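Local coordinates for binding domain (Hc) of Paraclostridial Mosquitocidal Protein 1 (Paraclostridium bifermentans, PDB 6HOX), which probably recognises host nerve cells as the receptor-binding part of a clostridial-type neurotoxin that specifically targets Anopheles mosquitoes, at residues G365-S377 with Q384-L396. Residues are numbered along the deposited sequence; the frame is centred on the assembly and turned at random.
Sequences GRNGDLKLIQLQS and QIRIFEMYRNGLL
Strands 369-373 and 384-388 form an antiparallel beta hairpin, zipped by six backbone hydrogen bonds at the pairs D369–F388, K371–R386 and I373–Q384. Past the last pair Q384 takes over with its side chain: bent at chi2 (82°), it sends OE1 to L375 N at 2.7 Å, while NE2 donates to Q374 OE1 (3.2 Å), meeting that oxygen from above its carbonyl plane. Q374 OE1 also accepts from Q376 N, in plane on a lone pair, and N434 is a further partner of Q384 NE2; the buried Q384 amide thus ties the strand to the turn beyond I373. The hairpin belongs to the C-terminal receptor-binding subdomain, of the beta-trefoil clan, where strands 333-339 and 394-398 flank it. L370, L372, I385 and I387 share one face, with L370 CD1 pressed tightly on I387 CD1 at 3.4 Å. On the other, K371 CB lies at the F388 ring edge, in plane, and K371 CE is 3.7 Å from F388 CE2, while I373 CD1 meets L395 CD2 (4.0 Å). Near the D369 end, R392 grips E389 side-on, NE to OE1 and NH2 to OE2 (2.9 Å); NH2 also bonds P350 O. N367, its ND2 bonded to L349 O, crosses R392 at about a right angle.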
ATOM      1  N   GLY A 365     -20.680 -13.956  24.080  1.00 49.99           N
ATOM      2  CA  GLY A 365     -20.661 -13.023  25.200  1.00 53.36           C
ATOM      3  C   GLY A 365     -19.454 -12.091  25.176  1.00 53.34           C
ATOM      4  O   GLY A 365     -18.324 -12.502  25.498  1.00 53.32           O
ATOM      5  N   ARG A 366     -19.728 -10.833  24.816  1.00 46.38           N
ATOM      6  CA  ARG A 366     -18.812  -9.697  24.899  1.00 45.91           C
ATOM      7  C   ARG A 366     -18.323  -9.547  26.343  1.00 44.58           C
ATOM      8  O   ARG A 366     -19.132  -9.425  27.262  1.00 47.01           O
ATOM      9  CB  ARG A 366     -19.557  -8.442  24.429  1.00 48.00           C
ATOM     10  CG  ARG A 366     -18.682  -7.270  24.016  1.00 45.42           C
ATOM     11  CD  ARG A 366     -19.470  -6.314  23.141  1.00 43.43           C
ATOM     12  NE  ARG A 366     -18.644  -5.201  22.703  1.00 43.47           N
ATOM     13  CZ  ARG A 366     -18.355  -4.123  23.432  1.00 48.85           C
ATOM     14  NH1 ARG A 366     -18.919  -3.934  24.619  1.00 46.90           N
ATOM     15  NH2 ARG A 366     -17.493  -3.232  22.969  1.00 44.34           N
ATOM     16  N   ASN A 367     -17.002  -9.583  26.525  1.00 39.81           N
ATOM     17  CA  ASN A 367     -16.353  -9.529  27.821  1.00 38.84           C
ATOM     18  C   ASN A 367     -15.175  -8.544  27.758  1.00 38.24           C
ATOM     19  O   ASN A 367     -14.030  -8.942  27.561  1.00 34.20           O
ATOM     20  CB  ASN A 367     -15.866 -10.909  28.268  1.00 39.45           C
ATOM     21  CG  ASN A 367     -15.196 -10.862  29.620  1.00 39.96           C
ATOM     22  OD1 ASN A 367     -15.459  -9.952  30.398  1.00 47.36           O
ATOM     23  ND2 ASN A 367     -14.344 -11.825  29.919  1.00 40.65           N
ATOM     24  N   GLY A 368     -15.481  -7.261  27.954  1.00 36.60           N
ATOM     25  CA  GLY A 368     -14.527  -6.183  27.820  1.00 38.12           C
ATOM     26  C   GLY A 368     -14.725  -5.475  26.496  1.00 39.77           C
ATOM     27  O   GLY A 368     -15.712  -5.738  25.806  1.00 39.89           O
ATOM     28  N   ASP A 369     -13.795  -4.569  26.161  1.00 36.37           N
ATOM     29  CA  ASP A 369     -13.867  -3.767  24.950  1.00 33.20           C
ATOM     30  C   ASP A 369     -12.562  -3.937  24.171  1.00 30.78           C
ATOM     31  O   ASP A 369     -11.512  -4.122  24.761  1.00 29.53           O
ATOM     32  CB  ASP A 369     -14.129  -2.293  25.269  1.00 35.49           C
ATOM     33  CG  ASP A 369     -15.431  -2.072  26.024  1.00 39.41           C
ATOM     34  OD1 ASP A 369     -15.419  -2.192  27.260  1.00 44.43           O
ATOM     35  OD2 ASP A 369     -16.453  -1.827  25.363  1.00 39.72           O
ATOM     36  N   LEU A 370     -12.695  -3.935  22.842  1.00 30.64           N
ATOM     37  CA  LEU A 370     -11.608  -3.846  21.890  1.00 30.11           C
ATOM     38  C   LEU A 370     -11.623  -2.439  21.308  1.00 28.56           C
ATOM     39  O   LEU A 370     -12.682  -1.925  20.958  1.00 25.90           O
ATOM     40  CB  LEU A 370     -11.794  -4.867  20.767  1.00 31.18           C
ATOM     41  CG  LEU A 370     -11.086  -6.199  20.951  1.00 32.98           C
ATOM     42  CD1 LEU A 370     -11.450  -6.795  22.291  1.00 34.52           C
ATOM     43  CD2 LEU A 370     -11.418  -7.149  19.804  1.00 34.97           C
ATOM     44  N   LYS A 371     -10.425  -1.864  21.186  1.00 27.96           N
ATOM     45  CA  LYS A 371     -10.211  -0.598  20.538  1.00 28.15           C
ATOM     46  C   LYS A 371      -9.128  -0.786  19.469  1.00 26.40           C
ATOM     47  O   LYS A 371      -8.073  -1.339  19.746  1.00 25.73           O
ATOM     48  CB  LYS A 371      -9.813   0.439  21.589  1.00 31.89           C
ATOM     49  CG  LYS A 371      -9.931   1.887  21.142  1.00 35.77           C
ATOM     50  CD  LYS A 371      -9.580   2.872  22.231  1.00 38.05           C
ATOM     51  CE  LYS A 371     -10.730   3.087  23.195  1.00 42.36           C
ATOM     52  NZ  LYS A 371     -10.938   4.530  23.461  1.00 46.25           N
ATOM     53  N   LEU A 372      -9.421  -0.356  18.240  1.00 24.75           N
ATOM     54  CA  LEU A 372      -8.428  -0.341  17.190  1.00 25.45           C
ATOM     55  C   LEU A 372      -7.718   1.015  17.235  1.00 25.08           C
ATOM     56  O   LEU A 372      -8.348   2.078  17.127  1.00 25.49           O
ATOM     57  CB  LEU A 372      -9.089  -0.615  15.831  1.00 27.12           C
ATOM     58  CG  LEU A 372      -9.287  -2.097  15.487  1.00 29.35           C
ATOM     59  CD1 LEU A 372     -10.276  -2.755  16.426  1.00 31.36           C
ATOM     60  CD2 LEU A 372      -9.751  -2.289  14.049  1.00 32.18           C
ATOM     61  N   ILE A 373      -6.399   0.955  17.405  1.00 23.60           N
ATOM     62  CA  ILE A 373      -5.570   2.130  17.646  1.00 24.15           C
ATOM     63  C   ILE A 373      -4.389   2.131  16.672  1.00 21.87           C
ATOM     64  O   ILE A 373      -4.063   1.130  16.031  1.00 22.39           O
ATOM     65  CB  ILE A 373      -5.067   2.181  19.105  1.00 24.39           C
ATOM     66  CG1 ILE A 373      -4.117   1.020  19.394  1.00 24.38           C
ATOM     67  CG2 ILE A 373      -6.246   2.236  20.068  1.00 26.53           C
ATOM     68  CD1 ILE A 373      -3.627   0.943  20.811  1.00 24.11           C
ATOM     69  N   GLN A 374      -3.749   3.287  16.598  1.00 22.26           N
ATOM     70  CA  GLN A 374      -2.540   3.461  15.850  1.00 24.02           C
ATOM     71  C   GLN A 374      -1.555   4.186  16.752  1.00 23.79           C
ATOM     72  O   GLN A 374      -1.684   5.371  16.949  1.00 26.37           O
ATOM     73  CB  GLN A 374      -2.795   4.223  14.550  1.00 23.49           C
ATOM     74  CG  GLN A 374      -1.533   4.425  13.725  1.00 23.38           C
ATOM     75  CD  GLN A 374      -0.846   3.119  13.446  1.00 24.70           C
ATOM     76  OE1 GLN A 374       0.055   2.706  14.181  1.00 26.20           O
ATOM     77  NE2 GLN A 374      -1.290   2.443  12.397  1.00 25.16           N
ATOM     78  N   LEU A 375      -0.594   3.437  17.291  1.00 24.80           N
ATOM     79  CA  LEU A 375       0.410   3.968  18.200  1.00 29.60           C
ATOM     80  C   LEU A 375       1.650   4.442  17.436  1.00 30.07           C
ATOM     81  O   LEU A 375       2.530   5.044  18.028  1.00 28.94           O
ATOM     82  CB  LEU A 375       0.791   2.883  19.214  1.00 30.24           C
ATOM     83  CG  LEU A 375      -0.303   2.484  20.205  1.00 32.28           C
ATOM     84  CD1 LEU A 375       0.163   1.329  21.074  1.00 34.66           C
ATOM     85  CD2 LEU A 375      -0.706   3.660  21.081  1.00 33.72           C
ATOM     86  N   GLN A 376       1.728   4.114  16.145  1.00 32.49           N
ATOM     87  CA  GLN A 376       2.765   4.603  15.236  1.00 34.63           C
ATOM     88  C   GLN A 376       2.158   5.791  14.468  1.00 35.27           C
ATOM     89  O   GLN A 376       1.309   6.472  14.988  1.00 44.77           O
ATOM     90  CB  GLN A 376       3.253   3.436  14.368  1.00 35.61           C
ATOM     91  CG  GLN A 376       3.852   2.276  15.162  1.00 37.62           C
ATOM     92  CD  GLN A 376       5.072   2.693  15.949  1.00 42.57           C
ATOM     93  OE1 GLN A 376       5.973   3.349  15.426  1.00 42.19           O
ATOM     94  NE2 GLN A 376       5.114   2.322  17.222  1.00 42.48           N
ATOM     95  N   SER A 377       2.576   6.037  13.230  1.00 37.29           N
ATOM     96  CA  SER A 377       2.049   7.165  12.435  1.00 33.76           C
ATOM     97  C   SER A 377       0.890   6.693  11.550  1.00 32.13           C
ATOM     98  O   SER A 377       0.724   5.500  11.339  1.00 30.85           O
ATOM     99  CB  SER A 377       3.148   7.762  11.634  1.00 33.09           C
ATOM    100  OG  SER A 377       3.903   6.732  11.016  1.00 32.72           O
ATOM    101  N   GLN A 384      -2.817  -1.572  15.840  1.00 22.92           N
ATOM    102  CA  GLN A 384      -2.757  -2.365  17.050  1.00 21.99           C
ATOM    103  C   GLN A 384      -4.173  -2.449  17.621  1.00 24.16           C
ATOM    104  O   GLN A 384      -5.057  -1.676  17.234  1.00 24.33           O
ATOM    105  CB  GLN A 384      -1.758  -1.780  18.041  1.00 22.58           C
ATOM    106  CG  GLN A 384      -0.380  -1.534  17.440  1.00 22.84           C
ATOM    107  CD  GLN A 384      -0.345  -0.231  16.683  1.00 24.30           C
ATOM    108  OE1 GLN A 384      -0.946   0.754  17.111  1.00 25.62           O
ATOM    109  NE2 GLN A 384       0.362  -0.211  15.558  1.00 24.91           N
ATOM    110  N   ILE A 385      -4.380  -3.412  18.524  1.00 25.02           N
ATOM    111  CA  ILE A 385      -5.683  -3.653  19.097  1.00 24.34           C
ATOM    112  C   ILE A 385      -5.535  -3.722  20.614  1.00 23.94           C
ATOM    113  O   ILE A 385      -4.804  -4.568  21.126  1.00 23.02           O
ATOM    114  CB  ILE A 385      -6.339  -4.920  18.514  1.00 25.96           C
ATOM    115  CG1 ILE A 385      -6.538  -4.801  16.998  1.00 24.89           C
ATOM    116  CG2 ILE A 385      -7.646  -5.219  19.239  1.00 25.23           C
ATOM    117  CD1 ILE A 385      -7.210  -6.002  16.364  1.00 24.50           C
ATOM    118  N   ARG A 386      -6.214  -2.788  21.293  1.00 23.16           N
ATOM    119  CA  ARG A 386      -6.142  -2.637  22.722  1.00 24.41           C
ATOM    120  C   ARG A 386      -7.357  -3.322  23.345  1.00 24.67           C
ATOM    121  O   ARG A 386      -8.503  -3.024  22.976  1.00 22.02           O
ATOM    122  CB  ARG A 386      -6.076  -1.163  23.125  1.00 25.05           C
ATOM    123  CG  ARG A 386      -5.888  -0.945  24.622  1.00 27.70           C
ATOM    124  CD  ARG A 386      -5.332   0.417  24.984  1.00 29.02           C
ATOM    125  NE  ARG A 386      -5.245   0.643  26.429  1.00 30.87           N
ATOM    126  CZ  ARG A 386      -4.787   1.770  26.996  1.00 34.45           C
ATOM    127  NH1 ARG A 386      -4.369   2.776  26.239  1.00 28.82           N
ATOM    128  NH2 ARG A 386      -4.737   1.881  28.321  1.00 33.55           N
ATOM    129  N   ILE A 387      -7.061  -4.217  24.296  1.00 24.86           N
ATOM    130  CA  ILE A 387      -8.029  -4.961  25.085  1.00 27.18           C
ATOM    131  C   ILE A 387      -8.209  -4.216  26.414  1.00 26.32           C
ATOM    132  O   ILE A 387      -7.223  -3.990  27.129  1.00 25.14           O
ATOM    133  CB  ILE A 387      -7.540  -6.405  25.355  1.00 28.85           C
ATOM    134  CG1 ILE A 387      -7.091  -7.149  24.092  1.00 32.18           C
ATOM    135  CG2 ILE A 387      -8.580  -7.183  26.146  1.00 29.11           C
ATOM    136  CD1 ILE A 387      -8.153  -7.269  23.042  1.00 37.31           C
ATOM    137  N   PHE A 388      -9.459  -3.861  26.721  1.00 27.36           N
ATOM    138  CA  PHE A 388      -9.865  -3.228  27.976  1.00 28.56           C
ATOM    139  C   PHE A 388     -10.718  -4.228  28.740  1.00 30.08           C
ATOM    140  O   PHE A 388     -11.814  -4.550  28.294  1.00 30.72           O
ATOM    141  CB  PHE A 388     -10.730  -1.983  27.757  1.00 28.28           C
ATOM    142  CG  PHE A 388      -9.980  -0.815  27.183  1.00 28.61           C
ATOM    143  CD1 PHE A 388      -9.321   0.076  28.014  1.00 30.17           C
ATOM    144  CD2 PHE A 388      -9.904  -0.629  25.812  1.00 28.26           C
ATOM    145  CE1 PHE A 388      -8.602   1.134  27.487  1.00 29.39           C
ATOM    146  CE2 PHE A 388      -9.185   0.433  25.290  1.00 29.17           C
ATOM    147  CZ  PHE A 388      -8.537   1.313  26.127  1.00 29.02           C
ATOM    148  N   GLU A 389     -10.197  -4.716  29.866  1.00 31.96           N
ATOM    149  CA  GLU A 389     -10.882  -5.742  30.641  1.00 34.51           C
ATOM    150  C   GLU A 389     -10.430  -5.606  32.092  1.00 33.21           C
ATOM    151  O   GLU A 389      -9.299  -5.215  32.367  1.00 31.88           O
ATOM    152  CB  GLU A 389     -10.593  -7.134  30.069  1.00 34.72           C
ATOM    153  CG  GLU A 389     -11.530  -8.220  30.574  1.00 35.71           C
ATOM    154  CD  GLU A 389     -11.068  -9.085  31.742  1.00 34.06           C
ATOM    155  OE1 GLU A 389      -9.859  -9.085  32.084  1.00 32.96           O
ATOM    156  OE2 GLU A 389     -11.928  -9.795  32.291  1.00 33.12           O
ATOM    157  N   MET A 390     -11.333  -5.952  33.005  1.00 37.81           N
ATOM    158  CA  MET A 390     -11.134  -5.674  34.417  1.00 41.90           C
ATOM    159  C   MET A 390      -9.734  -6.110  34.867  1.00 38.05           C
ATOM    160  O   MET A 390      -9.019  -5.333  35.472  1.00 42.86           O
ATOM    161  CB  MET A 390     -12.194  -6.372  35.271  1.00 49.59           C
ATOM    162  CG  MET A 390     -12.506  -5.601  36.530  1.00 57.04           C
ATOM    163  SD  MET A 390     -14.153  -5.973  37.130  1.00 65.31           S
ATOM    164  CE  MET A 390     -14.256  -4.816  38.497  1.00 67.52           C
ATOM    165  N   TYR A 391      -9.328  -7.337  34.532  1.00 36.09           N
ATOM    166  CA  TYR A 391      -8.088  -7.890  35.063  1.00 35.68           C
ATOM    167  C   TYR A 391      -7.001  -8.056  34.000  1.00 31.68           C
ATOM    168  O   TYR A 391      -5.893  -8.331  34.370  1.00 28.80           O
ATOM    169  CB  TYR A 391      -8.345  -9.253  35.706  1.00 42.16           C
ATOM    170  CG  TYR A 391      -9.441  -9.215  36.736  1.00 44.84           C
ATOM    171  CD1 TYR A 391      -9.267  -8.554  37.943  1.00 46.13           C
ATOM    172  CD2 TYR A 391     -10.669  -9.800  36.478  1.00 44.85           C
ATOM    173  CE1 TYR A 391     -10.287  -8.497  38.883  1.00 47.32           C
ATOM    174  CE2 TYR A 391     -11.693  -9.755  37.407  1.00 43.85           C
ATOM    175  CZ  TYR A 391     -11.505  -9.097  38.609  1.00 43.47           C
ATOM    176  OH  TYR A 391     -12.531  -9.055  39.502  1.00 45.30           O
ATOM    177  N   ARG A 392      -7.324  -7.925  32.708  1.00 30.17           N
ATOM    178  CA  ARG A 392      -6.403  -8.366  31.653  1.00 29.51           C
ATOM    179  C   ARG A 392      -6.307  -7.322  30.529  1.00 29.76           C
ATOM    180  O   ARG A 392      -6.297  -7.656  29.347  1.00 26.48           O
ATOM    181  CB  ARG A 392      -6.840  -9.737  31.136  1.00 29.60           C
ATOM    182  CG  ARG A 392      -6.691 -10.860  32.159  1.00 31.60           C
ATOM    183  CD  ARG A 392      -7.509 -12.090  31.803  1.00 30.24           C
ATOM    184  NE  ARG A 392      -8.944 -11.859  31.905  1.00 31.49           N
ATOM    185  CZ  ARG A 392      -9.866 -12.811  31.757  1.00 30.85           C
ATOM    186  NH1 ARG A 392      -9.493 -14.049  31.476  1.00 29.41           N
ATOM    187  NH2 ARG A 392     -11.147 -12.528  31.890  1.00 30.25           N
ATOM    188  N   ASN A 393      -6.161  -6.054  30.912  1.00 30.88           N
ATOM    189  CA  ASN A 393      -5.850  -4.991  29.952  1.00 31.06           C
ATOM    190  C   ASN A 393      -4.561  -5.359  29.229  1.00 28.02           C
ATOM    191  O   ASN A 393      -3.649  -5.862  29.858  1.00 25.57           O
ATOM    192  CB  ASN A 393      -5.642  -3.642  30.629  1.00 32.10           C
ATOM    193  CG  ASN A 393      -6.912  -3.099  31.235  1.00 34.67           C
ATOM    194  OD1 ASN A 393      -7.989  -3.245  30.670  1.00 31.65           O
ATOM    195  ND2 ASN A 393      -6.784  -2.477  32.391  1.00 36.77           N
ATOM    196  N   GLY A 394      -4.509  -5.111  27.919  1.00 25.29           N
ATOM    197  CA  GLY A 394      -3.283  -5.362  27.149  1.00 24.88           C
ATOM    198  C   GLY A 394      -3.427  -5.005  25.678  1.00 23.68           C
ATOM    199  O   GLY A 394      -4.444  -4.493  25.248  1.00 22.48           O
ATOM    200  N   LEU A 395      -2.359  -5.262  24.920  1.00 24.73           N
ATOM    201  CA  LEU A 395      -2.390  -5.201  23.469  1.00 24.82           C
ATOM    202  C   LEU A 395      -2.514  -6.631  22.959  1.00 24.79           C
ATOM    203  O   LEU A 395      -1.883  -7.559  23.495  1.00 25.85           O
ATOM    204  CB  LEU A 395      -1.115  -4.550  22.917  1.00 25.33           C
ATOM    205  CG  LEU A 395      -0.909  -3.083  23.273  1.00 26.76           C
ATOM    206  CD1 LEU A 395       0.423  -2.559  22.735  1.00 26.90           C
ATOM    207  CD2 LEU A 395      -2.048  -2.230  22.750  1.00 26.18           C
ATOM    208  N   LEU A 396      -3.345  -6.794  21.936  1.00 25.50           N
ATOM    209  CA  LEU A 396      -3.522  -8.080  21.313  1.00 26.26           C
ATOM    210  C   LEU A 396      -2.205  -8.477  20.642  1.00 27.24           C
ATOM    211  O   LEU A 396      -1.614  -7.705  19.861  1.00 27.14           O
ATOM    212  CB  LEU A 396      -4.665  -8.009  20.304  1.00 26.10           C
ATOM    213  CG  LEU A 396      -4.963  -9.331  19.603  1.00 26.04           C
ATOM    214  CD1 LEU A 396      -5.626 -10.310  20.569  1.00 26.86           C
ATOM    215  CD2 LEU A 396      -5.817  -9.099  18.380  1.00 26.83           C
TER
HETATM  216  O   HOH W   1     -14.227 -11.914  33.364  1.00 50.47           O
HETATM  217  O   HOH W   2     -14.333  -2.609  29.564  1.00 52.69           O